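Local structure of polymerase X (Deinococcus radiodurans, 2W9M) at residues A[109-113]-A[133-139]; A[98-102]-A[120-124]. The protein probably catalyses template-directed DNA synthesis as a family X repair polymerase, and carries a zinc-binding polymerase and histidinol phosphatase domain. All blocks are in the same frame, centred on the assembly; numbering follows the deposited sequence.

Interaction 1 of 2, residues A[109-113]-A[133-139]; sequences KIRSL and LAGLKGF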
loop_
_atom_site.group_PDB
_atom_site.type_symbol
_atom_site.label_atom_id
_atom_site.label_comp_id
_atom_site.label_asym_id
_atom_site.label_seq_id
_atom_site.Cartn_x
_atom_site.Cartn_y
_atom_site.Cartn_z
ATOM N N LYS A 109 -20.260 11.468 4.106
ATOM C CA LYS A 109 -19.153 12.167 3.467
ATOM C C LYS A 109 -18.035 11.198 3.100
ATOM O O LYS A 109 -17.493 11.251 1.996
ATOM C CB LYS A 109 -18.621 13.277 4.373
ATOM C CG LYS A 109 -19.540 14.479 4.489
ATOM C CD LYS A 109 -18.787 15.689 5.009
ATOM C CE LYS A 109 -19.543 16.973 4.716
ATOM N NZ LYS A 109 -18.665 18.172 4.851
ATOM N N ILE A 110 -17.693 10.310 4.028
ATOM C CA ILE A 110 -16.681 9.300 3.761
ATOM C C ILE A 110 -17.102 8.435 2.581
ATOM O O ILE A 110 -16.273 8.017 1.777
ATOM C CB ILE A 110 -16.410 8.429 4.991
ATOM C CG1 ILE A 110 -15.799 9.287 6.104
ATOM C CG2 ILE A 110 -15.491 7.265 4.630
ATOM C CD1 ILE A 110 -15.095 8.499 7.192
ATOM N N ARG A 111 -18.400 8.185 2.470
ATOM C CA ARG A 111 -18.916 7.393 1.366
ATOM C C ARG A 111 -18.858 8.144 0.039
ATOM O O ARG A 111 -18.625 7.543 -1.006
ATOM C CB ARG A 111 -20.339 6.920 1.653
ATOM C CG ARG A 111 -21.105 6.553 0.408
ATOM C CD ARG A 111 -22.087 5.432 0.667
ATOM N NE ARG A 111 -22.674 4.960 -0.582
ATOM C CZ ARG A 111 -23.031 3.701 -0.812
ATOM N NH1 ARG A 111 -22.851 2.781 0.125
ATOM N NH2 ARG A 111 -23.558 3.363 -1.981
ATOM N N SER A 112 -19.059 9.456 0.076
ATOM C CA SER A 112 -19.016 10.241 -1.153
ATOM C C SER A 112 -17.576 10.519 -1.584
ATOM O O SER A 112 -17.293 10.671 -2.776
ATOM C CB SER A 112 -19.817 11.541 -1.015
ATOM O OG SER A 112 -19.039 12.563 -0.420
ATOM N N LEU A 113 -16.665 10.585 -0.615
ATOM C CA LEU A 113 -15.246 10.702 -0.932
ATOM C C LEU A 113 -14.791 9.433 -1.650
ATOM O O LEU A 113 -14.109 9.492 -2.676
ATOM C CB LEU A 113 -14.408 10.925 0.333
ATOM C CG LEU A 113 -14.558 12.255 1.079
ATOM C CD1 LEU A 113 -13.644 12.287 2.292
ATOM C CD2 LEU A 113 -14.266 13.427 0.168
ATOM N N LEU A 133 -11.857 18.764 -3.796
ATOM C CA LEU A 133 -12.643 18.443 -2.612
ATOM C C LEU A 133 -13.828 19.386 -2.495
ATOM O O LEU A 133 -14.969 18.947 -2.343
ATOM C CB LEU A 133 -11.779 18.551 -1.357
ATOM C CG LEU A 133 -12.068 17.582 -0.213
ATOM C CD1 LEU A 133 -11.469 18.117 1.073
ATOM C CD2 LEU A 133 -13.555 17.350 -0.047
ATOM N N ALA A 134 -13.551 20.685 -2.565
ATOM C CA ALA A 134 -14.595 21.699 -2.448
ATOM C C ALA A 134 -15.666 21.515 -3.522
ATOM O O ALA A 134 -16.836 21.821 -3.300
ATOM C CB ALA A 134 -13.992 23.094 -2.531
ATOM N N GLY A 135 -15.257 20.997 -4.678
ATOM C CA GLY A 135 -16.151 20.833 -5.810
ATOM C C GLY A 135 -17.179 19.731 -5.648
ATOM O O GLY A 135 -18.109 19.620 -6.448
ATOM N N LEU A 136 -17.015 18.912 -4.616
ATOM C CA LEU A 136 -17.968 17.842 -4.335
ATOM C C LEU A 136 -19.243 18.359 -3.671
ATOM O O LEU A 136 -19.219 19.358 -2.948
ATOM C CB LEU A 136 -17.337 16.779 -3.432
ATOM C CG LEU A 136 -16.264 15.876 -4.033
ATOM C CD1 LEU A 136 -15.811 14.869 -2.999
ATOM C CD2 LEU A 136 -16.791 15.177 -5.273
ATOM N N LYS A 137 -20.353 17.666 -3.919
ATOM C CA LYS A 137 -21.594 17.902 -3.191
ATOM C C LYS A 137 -21.371 17.706 -1.698
ATOM O O LYS A 137 -20.887 16.655 -1.272
ATOM C CB LYS A 137 -22.673 16.918 -3.641
ATOM C CG LYS A 137 -23.738 17.477 -4.563
ATOM C CD LYS A 137 -25.011 16.661 -4.403
ATOM C CE LYS A 137 -25.786 16.539 -5.702
ATOM N NZ LYS A 137 -26.777 15.428 -5.619
ATOM N N GLY A 138 -21.734 18.708 -0.904
ATOM C CA GLY A 138 -21.621 18.609 0.542
ATOM C C GLY A 138 -20.356 19.248 1.081
ATOM O O GLY A 138 -20.246 19.522 2.277
ATOM N N PHE A 139 -19.392 19.473 0.193
ATOM C CA PHE A 139 -18.176 20.193 0.544
ATOM C C PHE A 139 -18.135 21.521 -0.195
ATOM O O PHE A 139 -18.603 21.630 -1.329
ATOM C CB PHE A 139 -16.934 19.385 0.167
ATOM C CG PHE A 139 -16.901 18.006 0.752
ATOM C CD1 PHE A 139 -17.483 16.942 0.083
ATOM C CD2 PHE A 139 -16.273 17.771 1.959
ATOM C CE1 PHE A 139 -17.450 15.675 0.614
ATOM C CE2 PHE A 139 -16.235 16.504 2.495
ATOM C CZ PHE A 139 -16.823 15.453 1.823
HETATM O O HOH W 1 -19.549 20.838 5.018
#

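Interaction 2 of 2, residues A[98-102]-A[120-124]; sequences DLLGV and SLERL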
loop_
_atom_site.group_PDB
_atom_site.type_symbol
_atom_site.label_atom_id
_atom_site.label_comp_id
_atom_site.label_asym_id
_atom_site.label_seq_id
_atom_site.Cartn_x
_atom_site.Cartn_y
_atom_site.Cartn_z
ATOM N N ASP A 98 -8.175 5.119 7.713
ATOM C CA ASP A 98 -7.580 6.431 7.927
ATOM C C ASP A 98 -8.619 7.546 7.894
ATOM O O ASP A 98 -8.669 8.380 8.799
ATOM C CB ASP A 98 -6.504 6.702 6.880
ATOM C CG ASP A 98 -5.180 6.041 7.221
ATOM O OD1 ASP A 98 -4.986 5.649 8.396
ATOM O OD2 ASP A 98 -4.327 5.923 6.313
ATOM N N LEU A 99 -9.439 7.558 6.846
ATOM C CA LEU A 99 -10.490 8.561 6.697
ATOM C C LEU A 99 -11.440 8.548 7.891
ATOM O O LEU A 99 -11.968 9.589 8.281
ATOM C CB LEU A 99 -11.275 8.340 5.401
ATOM C CG LEU A 99 -10.504 8.460 4.087
ATOM C CD1 LEU A 99 -11.470 8.431 2.906
ATOM C CD2 LEU A 99 -9.673 9.734 4.073
ATOM N N LEU A 100 -11.651 7.366 8.465
ATOM C CA LEU A 100 -12.519 7.215 9.631
ATOM C C LEU A 100 -11.914 7.871 10.871
ATOM O O LEU A 100 -12.555 7.948 11.919
ATOM C CB LEU A 100 -12.804 5.736 9.908
ATOM C CG LEU A 100 -13.691 5.008 8.900
ATOM C CD1 LEU A 100 -13.648 3.515 9.148
ATOM C CD2 LEU A 100 -15.105 5.518 8.981
ATOM N N GLY A 101 -10.678 8.342 10.747
ATOM C CA GLY A 101 -10.004 9.012 11.844
ATOM C C GLY A 101 -9.898 10.514 11.645
ATOM O O GLY A 101 -9.377 11.227 12.505
ATOM N N VAL A 102 -10.388 10.995 10.506
ATOM C CA VAL A 102 -10.399 12.424 10.213
ATOM C C VAL A 102 -11.576 13.110 10.905
ATOM O O VAL A 102 -12.730 12.949 10.496
ATOM C CB VAL A 102 -10.494 12.691 8.700
ATOM C CG1 VAL A 102 -10.508 14.186 8.420
ATOM C CG2 VAL A 102 -9.349 12.019 7.971
ATOM N N SER A 120 -7.435 7.843 0.430
ATOM C CA SER A 120 -6.385 7.920 1.446
ATOM C C SER A 120 -6.166 9.330 1.967
ATOM O O SER A 120 -6.586 10.304 1.349
ATOM C CB SER A 120 -5.068 7.344 0.917
ATOM O OG SER A 120 -4.538 8.141 -0.129
ATOM N N LEU A 121 -5.512 9.427 3.118
ATOM C CA LEU A 121 -5.176 10.715 3.705
ATOM C C LEU A 121 -4.424 11.601 2.720
ATOM O O LEU A 121 -4.737 12.782 2.558
ATOM C CB LEU A 121 -4.337 10.514 4.966
ATOM C CG LEU A 121 -5.119 10.653 6.272
ATOM C CD1 LEU A 121 -6.590 10.326 6.060
ATOM C CD2 LEU A 121 -4.501 9.795 7.360
ATOM N N GLU A 122 -3.430 11.020 2.063
ATOM C CA GLU A 122 -2.624 11.760 1.104
ATOM C C GLU A 122 -3.448 12.254 -0.083
ATOM O O GLU A 122 -3.308 13.398 -0.514
ATOM C CB GLU A 122 -1.453 10.902 0.622
ATOM C CG GLU A 122 -0.779 11.424 -0.630
ATOM C CD GLU A 122 -0.316 12.861 -0.490
ATOM O OE1 GLU A 122 -0.172 13.532 -1.532
ATOM O OE2 GLU A 122 -0.103 13.323 0.653
ATOM N N ARG A 123 -4.301 11.382 -0.611
ATOM C CA ARG A 123 -5.164 11.725 -1.739
ATOM C C ARG A 123 -6.242 12.745 -1.342
ATOM O O ARG A 123 -6.678 13.552 -2.167
ATOM C CB ARG A 123 -5.797 10.454 -2.317
ATOM C CG ARG A 123 -6.821 10.689 -3.410
ATOM C CD ARG A 123 -6.165 11.032 -4.736
ATOM N NE ARG A 123 -7.161 11.219 -5.788
ATOM C CZ ARG A 123 -7.710 12.389 -6.108
ATOM N NH1 ARG A 123 -7.357 13.493 -5.461
ATOM N NH2 ARG A 123 -8.612 12.452 -7.078
ATOM N N LEU A 124 -6.664 12.702 -0.081
ATOM C CA LEU A 124 -7.593 13.687 0.459
ATOM C C LEU A 124 -6.894 15.037 0.527
ATOM O O LEU A 124 -7.477 16.069 0.195
ATOM C CB LEU A 124 -8.051 13.286 1.862
ATOM C CG LEU A 124 -9.480 13.604 2.315
ATOM C CD1 LEU A 124 -9.579 13.515 3.834
ATOM C CD2 LEU A 124 -9.953 14.962 1.835
#

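Interaction 1 of 2, residues A[109-113]-A[133-139]
Lys109 reaches from helix 107-115 over one face of the Phe139 ring and on to Gly138 O in the loop that leads into helix 141-157. Extended beyond CG, the side chain carries its methylenes along the rim, Lys109 CD 3.7 Å from Phe139 CE2. The ammonium is an off-centre cation-pi partner, Lys109 NZ lying 4.2 Å from the ring centroid and 34° off the normal. The hydrogen bond from Lys109 NZ to Gly138 O is weak at 3.3 Å; a water bridges the same atoms. Ser112 OG meets the ring edge in plane, 3.6 Å from Phe139 CE1, and donates a hydrogen bond to Lys109 O, which also accepts from Leu113 N. Leu113 CD2 comes to Phe139 CZ at 3.7 Å and to Leu136 CD1 at 3.8 Å, its side chain roughly perpendicular to both, while Leu133 CD2 sits over the opposite face, 3.4 Å above the plane and toward the rim. The two turns of 133-139, type I then type II, form the hairpin of a helix-hairpin-helix motif; Gly138, in the second, has a positive phi (97°) that suits glycine. With the ring flanked on both faces, the ammonium is probably stabilised by ring, carbonyl oxygen and water together.

Interaction 2 of 2, residues A[98-102]-A[120-124]
Asp98 lays its CB against both methyls of Leu121, within the helix-hairpin-helix domain, at the seam between helix 94-99 with the turn after it and the start of helix 121-130. The two side chains are set roughly perpendicular, Asp98 CB lying 3.7 Å from Leu121 CD2. The carboxylate continues past the leucine to a salt bridge between Asp98 OD1 and Arg464 NH2, far along the sequence, so one residue serves the apolar seam with its methylene and another part of the chain with its charge. Leu99 comes next: its CD2 branch touches two leucines at once, 3.7 Å from Leu121 CD1 and 3.8 Å from Leu124 CD1. A type I turn from Leu99 to Val102 then brings the chain back. Val102 has CG1 anti to its own nitrogen (chi1 180°), which leaves CG2 to meet Leu121 CD1 at 3.8 Å, the two side chains running antiparallel alongside. Leu121 CD1 thus touches Asp98, Leu99 and Val102 together. Helix 141-157 closes this buried cluster through Leu154, Phe155, Ile147 and Val151. No hydrogen bond crosses the seam; Ser120 is the N-cap of helix 121-130, its OG accepting from Arg123 N at 3.3 Å with an N-H...O angle of 159°.

In the fold
Interactions 1 and 2 show how a small helical domain is knit by contacts that alternate along the chain: 98-102, 109-113, 120-124 and 133-139 pair crosswise, with centres 13 Å apart. Ile110 CD1 lies 3.5 Å from Leu100 CD2, and Leu133 CD1 packs 3.6 Å from Leu124 CD2, joining the two apolar clusters. Helix 141-157 borders both, since Ile147 touches Leu133, Phe139 and Leu124. Interaction 2 is buried, interaction 1 only partly so. His518, a ligand of one of the three zinc ions in the polymerase and histidinol phosphatase-type region, lies about 10 Å from Ser120 and about 12 Å from Leu113, side chain to side chain; the Leu99 side chain is about 13 Å from a bound zinc ion.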